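Local coordinates for integron cassette protein VCH_CASS2 (Vibrio cholerae, PDB 3GK6) that probably binds cationic, drug-like compounds as a stand-alone effector-binding module carried on a mobile integron gene cassette, at residues L67-T78 with D89-L97. Sequence-based numbering, arbitrary orientation.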
ATOM      1  N   LEU A  67       7.782 -13.419   9.568  1.00 50.97           N
ATOM      2  CA  LEU A  67       6.487 -13.715   8.960  1.00 46.34           C
ATOM      3  C   LEU A  67       6.215 -15.214   8.897  1.00 54.88           C
ATOM      4  O   LEU A  67       7.132 -16.028   9.007  1.00 58.48           O
ATOM      5  CB  LEU A  67       6.401 -13.117   7.552  1.00 43.33           C
ATOM      6  CG  LEU A  67       6.606 -11.608   7.455  1.00 40.99           C
ATOM      7  CD1 LEU A  67       6.669 -11.154   5.992  1.00 38.90           C
ATOM      8  CD2 LEU A  67       5.504 -10.875   8.209  1.00 35.57           C
ATOM      9  N   THR A  68       4.946 -15.572   8.722  1.00 49.68           N
ATOM     10  CA  THR A  68       4.559 -16.966   8.541  1.00 64.09           C
ATOM     11  C   THR A  68       4.025 -17.152   7.129  1.00 66.84           C
ATOM     12  O   THR A  68       3.951 -16.193   6.363  1.00 65.58           O
ATOM     13  CB  THR A  68       3.481 -17.395   9.552  1.00 63.45           C
ATOM     14  OG1 THR A  68       2.288 -16.631   9.338  1.00 57.47           O
ATOM     15  CG2 THR A  68       3.970 -17.178  10.973  1.00 67.36           C
ATOM     16  N   ASP A  69       3.654 -18.380   6.783  1.00 71.81           N
ATOM     17  CA  ASP A  69       3.151 -18.666   5.441  1.00 77.36           C
ATOM     18  C   ASP A  69       1.763 -18.077   5.218  1.00 67.90           C
ATOM     19  O   ASP A  69       1.328 -17.905   4.081  1.00 65.16           O
ATOM     20  CB  ASP A  69       3.141 -20.172   5.168  1.00 92.38           C
ATOM     21  CG  ASP A  69       4.465 -20.673   4.613  1.00105.80           C
ATOM     22  OD1 ASP A  69       5.310 -19.833   4.239  1.00104.25           O
ATOM     23  OD2 ASP A  69       4.656 -21.907   4.545  1.00114.79           O
ATOM     24  N   LYS A  70       1.074 -17.762   6.306  1.00 59.35           N
ATOM     25  CA  LYS A  70      -0.255 -17.178   6.209  1.00 57.44           C
ATOM     26  C   LYS A  70      -0.221 -15.660   6.395  1.00 50.17           C
ATOM     27  O   LYS A  70      -1.266 -15.008   6.409  1.00 49.00           O
ATOM     28  CB  LYS A  70      -1.208 -17.821   7.222  1.00 64.21           C
ATOM     29  CG  LYS A  70      -1.421 -19.311   7.002  1.00 74.69           C
ATOM     30  CD  LYS A  70      -2.678 -19.811   7.698  1.00 85.88           C
ATOM     31  CE  LYS A  70      -2.556 -19.716   9.210  1.00 92.52           C
ATOM     32  NZ  LYS A  70      -3.677 -20.416   9.899  1.00 96.37           N
ATOM     33  N   SER A  71       0.977 -15.103   6.553  1.00 40.38           N
ATOM     34  CA  SER A  71       1.108 -13.661   6.709  1.00 42.20           C
ATOM     35  C   SER A  71       0.647 -12.946   5.443  1.00 32.59           C
ATOM     36  O   SER A  71       1.027 -13.318   4.340  1.00 37.82           O
ATOM     37  CB  SER A  71       2.558 -13.270   7.020  1.00 36.67           C
ATOM     38  OG  SER A  71       2.951 -13.728   8.300  1.00 43.34           O
ATOM     39  N   LYS A  72      -0.180 -11.922   5.608  1.00 36.27           N
ATOM     40  CA  LYS A  72      -0.511 -11.045   4.494  1.00 32.02           C
ATOM     41  C   LYS A  72       0.284  -9.757   4.604  1.00 31.70           C
ATOM     42  O   LYS A  72       0.377  -9.157   5.679  1.00 30.28           O
ATOM     43  CB  LYS A  72      -2.006 -10.750   4.460  1.00 27.16           C
ATOM     44  CG  LYS A  72      -2.838 -12.002   4.212  1.00 33.80           C
ATOM     45  CD  LYS A  72      -4.315 -11.690   4.052  1.00 38.74           C
ATOM     46  CE  LYS A  72      -5.091 -12.963   3.744  1.00 46.56           C
ATOM     47  NZ  LYS A  72      -6.535 -12.676   3.533  1.00 59.10           N
ATOM     48  N   VAL A  73       0.848  -9.329   3.480  1.00 27.32           N
ATOM     49  CA  VAL A  73       1.729  -8.168   3.468  1.00 29.82           C
ATOM     50  C   VAL A  73       1.108  -7.011   2.695  1.00 24.49           C
ATOM     51  O   VAL A  73       0.522  -7.207   1.632  1.00 24.04           O
ATOM     52  CB  VAL A  73       3.110  -8.533   2.893  1.00 26.19           C
ATOM     53  CG1 VAL A  73       4.014  -7.309   2.866  1.00 26.46           C
ATOM     54  CG2 VAL A  73       3.736  -9.651   3.743  1.00 26.57           C
ATOM     55  N   TYR A  74       1.241  -5.812   3.252  1.00 20.50           N
ATOM     56  CA  TYR A  74       0.568  -4.628   2.736  1.00 21.78           C
ATOM     57  C   TYR A  74       1.500  -3.435   2.701  1.00 23.99           C
ATOM     58  O   TYR A  74       2.459  -3.351   3.485  1.00 23.78           O
ATOM     59  CB  TYR A  74      -0.590  -4.228   3.653  1.00 22.60           C
ATOM     60  CG  TYR A  74      -1.665  -5.264   3.806  1.00 23.44           C
ATOM     61  CD1 TYR A  74      -2.769  -5.274   2.956  1.00 24.81           C
ATOM     62  CD2 TYR A  74      -1.596  -6.216   4.817  1.00 23.43           C
ATOM     63  CE1 TYR A  74      -3.774  -6.223   3.112  1.00 23.26           C
ATOM     64  CE2 TYR A  74      -2.595  -7.168   4.981  1.00 23.51           C
ATOM     65  CZ  TYR A  74      -3.672  -7.167   4.120  1.00 29.82           C
ATOM     66  OH  TYR A  74      -4.660  -8.109   4.274  1.00 33.30           O
ATOM     67  N   GLY A  75       1.179  -2.509   1.804  1.00 21.16           N
ATOM     68  CA  GLY A  75       1.733  -1.170   1.831  1.00 22.99           C
ATOM     69  C   GLY A  75       0.598  -0.201   2.119  1.00 22.95           C
ATOM     70  O   GLY A  75      -0.231   0.050   1.257  1.00 23.81           O
ATOM     71  N   LEU A  76       0.523   0.304   3.347  1.00 21.28           N
ATOM     72  CA  LEU A  76      -0.489   1.294   3.690  1.00 22.77           C
ATOM     73  C   LEU A  76      -0.097   2.718   3.326  1.00 29.01           C
ATOM     74  O   LEU A  76       1.055   3.131   3.515  1.00 28.12           O
ATOM     75  CB  LEU A  76      -0.792   1.258   5.188  1.00 24.96           C
ATOM     76  CG  LEU A  76      -1.963   0.470   5.728  1.00 34.96           C
ATOM     77  CD1 LEU A  76      -2.019  -0.947   5.160  1.00 32.26           C
ATOM     78  CD2 LEU A  76      -1.884   0.476   7.250  1.00 28.63           C
ATOM     79  N   TYR A  77      -1.075   3.468   2.826  1.00 24.80           N
ATOM     80  CA  TYR A  77      -0.941   4.894   2.613  1.00 22.33           C
ATOM     81  C   TYR A  77      -2.032   5.586   3.428  1.00 29.14           C
ATOM     82  O   TYR A  77      -3.220   5.335   3.225  1.00 24.74           O
ATOM     83  CB  TYR A  77      -1.061   5.215   1.131  1.00 23.45           C
ATOM     84  CG  TYR A  77       0.052   4.579   0.317  1.00 21.95           C
ATOM     85  CD1 TYR A  77       1.164   5.323  -0.075  1.00 26.08           C
ATOM     86  CD2 TYR A  77       0.007   3.229  -0.030  1.00 20.88           C
ATOM     87  CE1 TYR A  77       2.181   4.751  -0.813  1.00 23.96           C
ATOM     88  CE2 TYR A  77       1.024   2.638  -0.772  1.00 19.65           C
ATOM     89  CZ  TYR A  77       2.108   3.410  -1.158  1.00 22.89           C
ATOM     90  OH  TYR A  77       3.127   2.850  -1.894  1.00 24.38           O
ATOM     91  N   THR A  78      -1.621   6.438   4.362  1.00 27.76           N
ATOM     92  CA  THR A  78      -2.549   6.929   5.372  1.00 26.27           C
ATOM     93  C   THR A  78      -2.027   8.228   5.984  1.00 29.91           C
ATOM     94  O   THR A  78      -0.975   8.739   5.572  1.00 33.36           O
ATOM     95  CB  THR A  78      -2.753   5.843   6.463  1.00 34.89           C
ATOM     96  OG1 THR A  78      -3.827   6.207   7.343  1.00 33.87           O
ATOM     97  CG2 THR A  78      -1.465   5.641   7.265  1.00 37.32           C
ATOM     98  N   ASP A  89       1.779   9.067   5.257  1.00 32.33           N
ATOM     99  CA  ASP A  89       2.582   7.996   5.818  1.00 32.13           C
ATOM    100  C   ASP A  89       2.483   6.793   4.904  1.00 27.81           C
ATOM    101  O   ASP A  89       1.403   6.478   4.411  1.00 28.00           O
ATOM    102  CB  ASP A  89       2.067   7.586   7.192  1.00 31.18           C
ATOM    103  CG  ASP A  89       2.400   8.593   8.264  1.00 39.07           C
ATOM    104  OD1 ASP A  89       3.319   9.398   8.049  1.00 37.84           O
ATOM    105  OD2 ASP A  89       1.737   8.569   9.318  1.00 37.98           O
ATOM    106  N   VAL A  90       3.611   6.124   4.701  1.00 27.37           N
ATOM    107  CA  VAL A  90       3.635   4.831   4.028  1.00 29.09           C
ATOM    108  C   VAL A  90       4.058   3.795   5.059  1.00 28.20           C
ATOM    109  O   VAL A  90       5.009   4.010   5.811  1.00 30.73           O
ATOM    110  CB  VAL A  90       4.618   4.832   2.847  1.00 29.49           C
ATOM    111  CG1 VAL A  90       4.548   3.498   2.084  1.00 24.94           C
ATOM    112  CG2 VAL A  90       4.324   6.008   1.921  1.00 28.41           C
ATOM    113  N   ILE A  91       3.340   2.683   5.116  1.00 25.91           N
ATOM    114  CA  ILE A  91       3.628   1.653   6.101  1.00 28.66           C
ATOM    115  C   ILE A  91       3.781   0.287   5.449  1.00 28.72           C
ATOM    116  O   ILE A  91       2.836  -0.239   4.854  1.00 27.09           O
ATOM    117  CB  ILE A  91       2.536   1.571   7.203  1.00 31.42           C
ATOM    118  CG1 ILE A  91       2.137   2.976   7.673  1.00 27.71           C
ATOM    119  CG2 ILE A  91       3.017   0.701   8.348  1.00 30.08           C
ATOM    120  CD1 ILE A  91       1.135   3.007   8.831  1.00 29.37           C
ATOM    121  N   ALA A  92       4.983  -0.272   5.558  1.00 28.37           N
ATOM    122  CA  ALA A  92       5.270  -1.624   5.097  1.00 28.06           C
ATOM    123  C   ALA A  92       4.959  -2.546   6.268  1.00 31.69           C
ATOM    124  O   ALA A  92       5.597  -2.472   7.326  1.00 29.33           O
ATOM    125  CB  ALA A  92       6.731  -1.750   4.669  1.00 25.51           C
ATOM    126  N   CYS A  93       3.952  -3.394   6.102  1.00 25.22           N
ATOM    127  CA  CYS A  93       3.390  -4.039   7.275  1.00 28.69           C
ATOM    128  C   CYS A  93       2.750  -5.374   6.962  1.00 31.66           C
ATOM    129  O   CYS A  93       2.632  -5.764   5.804  1.00 29.81           O
ATOM    130  CB  CYS A  93       2.364  -3.105   7.922  1.00 33.44           C
ATOM    131  SG  CYS A  93       1.024  -2.592   6.791  1.00 27.65           S
ATOM    132  N   SER A  94       2.324  -6.071   8.014  1.00 30.86           N
ATOM    133  CA  SER A  94       1.692  -7.367   7.858  1.00 27.98           C
ATOM    134  C   SER A  94       0.722  -7.610   9.005  1.00 32.01           C
ATOM    135  O   SER A  94       0.855  -7.050  10.096  1.00 32.45           O
ATOM    136  CB  SER A  94       2.750  -8.482   7.811  1.00 35.52           C
ATOM    137  OG  SER A  94       2.159  -9.769   7.715  1.00 35.22           O
ATOM    138  N   ASP A  95      -0.262  -8.448   8.752  1.00 31.60           N
ATOM    139  CA  ASP A  95      -1.300  -8.666   9.740  1.00 36.24           C
ATOM    140  C   ASP A  95      -0.821  -9.487  10.945  1.00 44.40           C
ATOM    141  O   ASP A  95      -1.362  -9.350  12.042  1.00 48.83           O
ATOM    142  CB  ASP A  95      -2.559  -9.254   9.092  1.00 38.51           C
ATOM    143  CG  ASP A  95      -2.301 -10.551   8.340  1.00 43.13           C
ATOM    144  OD1 ASP A  95      -1.132 -10.963   8.174  1.00 36.97           O
ATOM    145  OD2 ASP A  95      -3.299 -11.166   7.903  1.00 52.42           O
ATOM    146  N   THR A  96       0.215 -10.303  10.758  1.00 38.11           N
ATOM    147  CA  THR A  96       0.656 -11.202  11.824  1.00 47.06           C
ATOM    148  C   THR A  96       1.744 -10.609  12.722  1.00 54.92           C
ATOM    149  O   THR A  96       2.007 -11.125  13.803  1.00 59.38           O
ATOM    150  CB  THR A  96       1.146 -12.558  11.279  1.00 45.11           C
ATOM    151  OG1 THR A  96       2.313 -12.360  10.473  1.00 41.22           O
ATOM    152  CG2 THR A  96       0.053 -13.235  10.455  1.00 44.17           C
ATOM    153  N   LEU A  97       2.380  -9.536  12.276  1.00 44.79           N
ATOM    154  CA  LEU A  97       3.364  -8.863  13.112  1.00 46.34           C
ATOM    155  C   LEU A  97       2.663  -8.167  14.269  1.00 42.55           C
ATOM    156  O   LEU A  97       1.467  -7.900  14.200  1.00 44.93           O
ATOM    157  CB  LEU A  97       4.162  -7.855  12.287  1.00 42.97           C
ATOM    158  CG  LEU A  97       5.027  -8.494  11.204  1.00 41.51           C
ATOM    159  CD1 LEU A  97       5.566  -7.424  10.267  1.00 34.57           C
ATOM    160  CD2 LEU A  97       6.172  -9.307  11.826  1.00 44.68           C
TER
HETATM  161  O   HOH W   1      -5.316  -8.815   7.048  1.00 44.64           O
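Asp95 closes the open end of the pairing on Lys72, and its side chain can be followed atom by atom. A chi1 of 57° turns CG between the backbone N and the carbonyl carbon, which brings the carboxylate to Lys72. CG lies nearest Lys72 N, with Lys72 CB a little farther. OD1 accepts from Lys72 N at 2.9 Å, a nearly straight bond (165° at the hydrogen) that arrives from above the carboxylate plane. The extended lysine chain passes OD2, with Lys72 CB 3.7 Å from Asp95 OD2, and OD2 accepts a hydrogen bond from a water that also bonds Tyr74 OH. The ammonium stays apart, with Lys72 NZ 5.6 Å from Asp95 OD2, too far for a salt bridge.

Lys72 O is gripped twice: Asp95 N approaches in the carbonyl plane, whereas Ser94 OG, at 2.8 Å, comes from 54° above it. Further out, Ser71 OG and Thr96 OG1 lie 2.6 Å apart in a hydrogen bond; the same Ser71 OG accepts from Thr68 N across a type I turn.

From here strands 73-78 and 89-94 run antiparallel as a beta hairpin of the six-stranded barrel, with paired backbone bonds at Tyr74-Cys93, Leu76-Ile91 and Thr78-Asp89. On the face bearing these residues, Leu76 CD1 packs against Cys93 SG at 3.8 Å, and Val32 of strand 18-39 touches both side chains. On the other face, which helix 52-62 covers at Val73, Val90 and Ala92, Val90 CG1 sits over the Tyr77 ring, 4.3 Å from its centroid, in a CH-pi contact. Tyr77 OH bonds Glu155, while Trp132 meets the ring edge-to-face, and a bound polyether, probably from the crystallisation liquor, lies about 4 Å from the Tyr77 side chain.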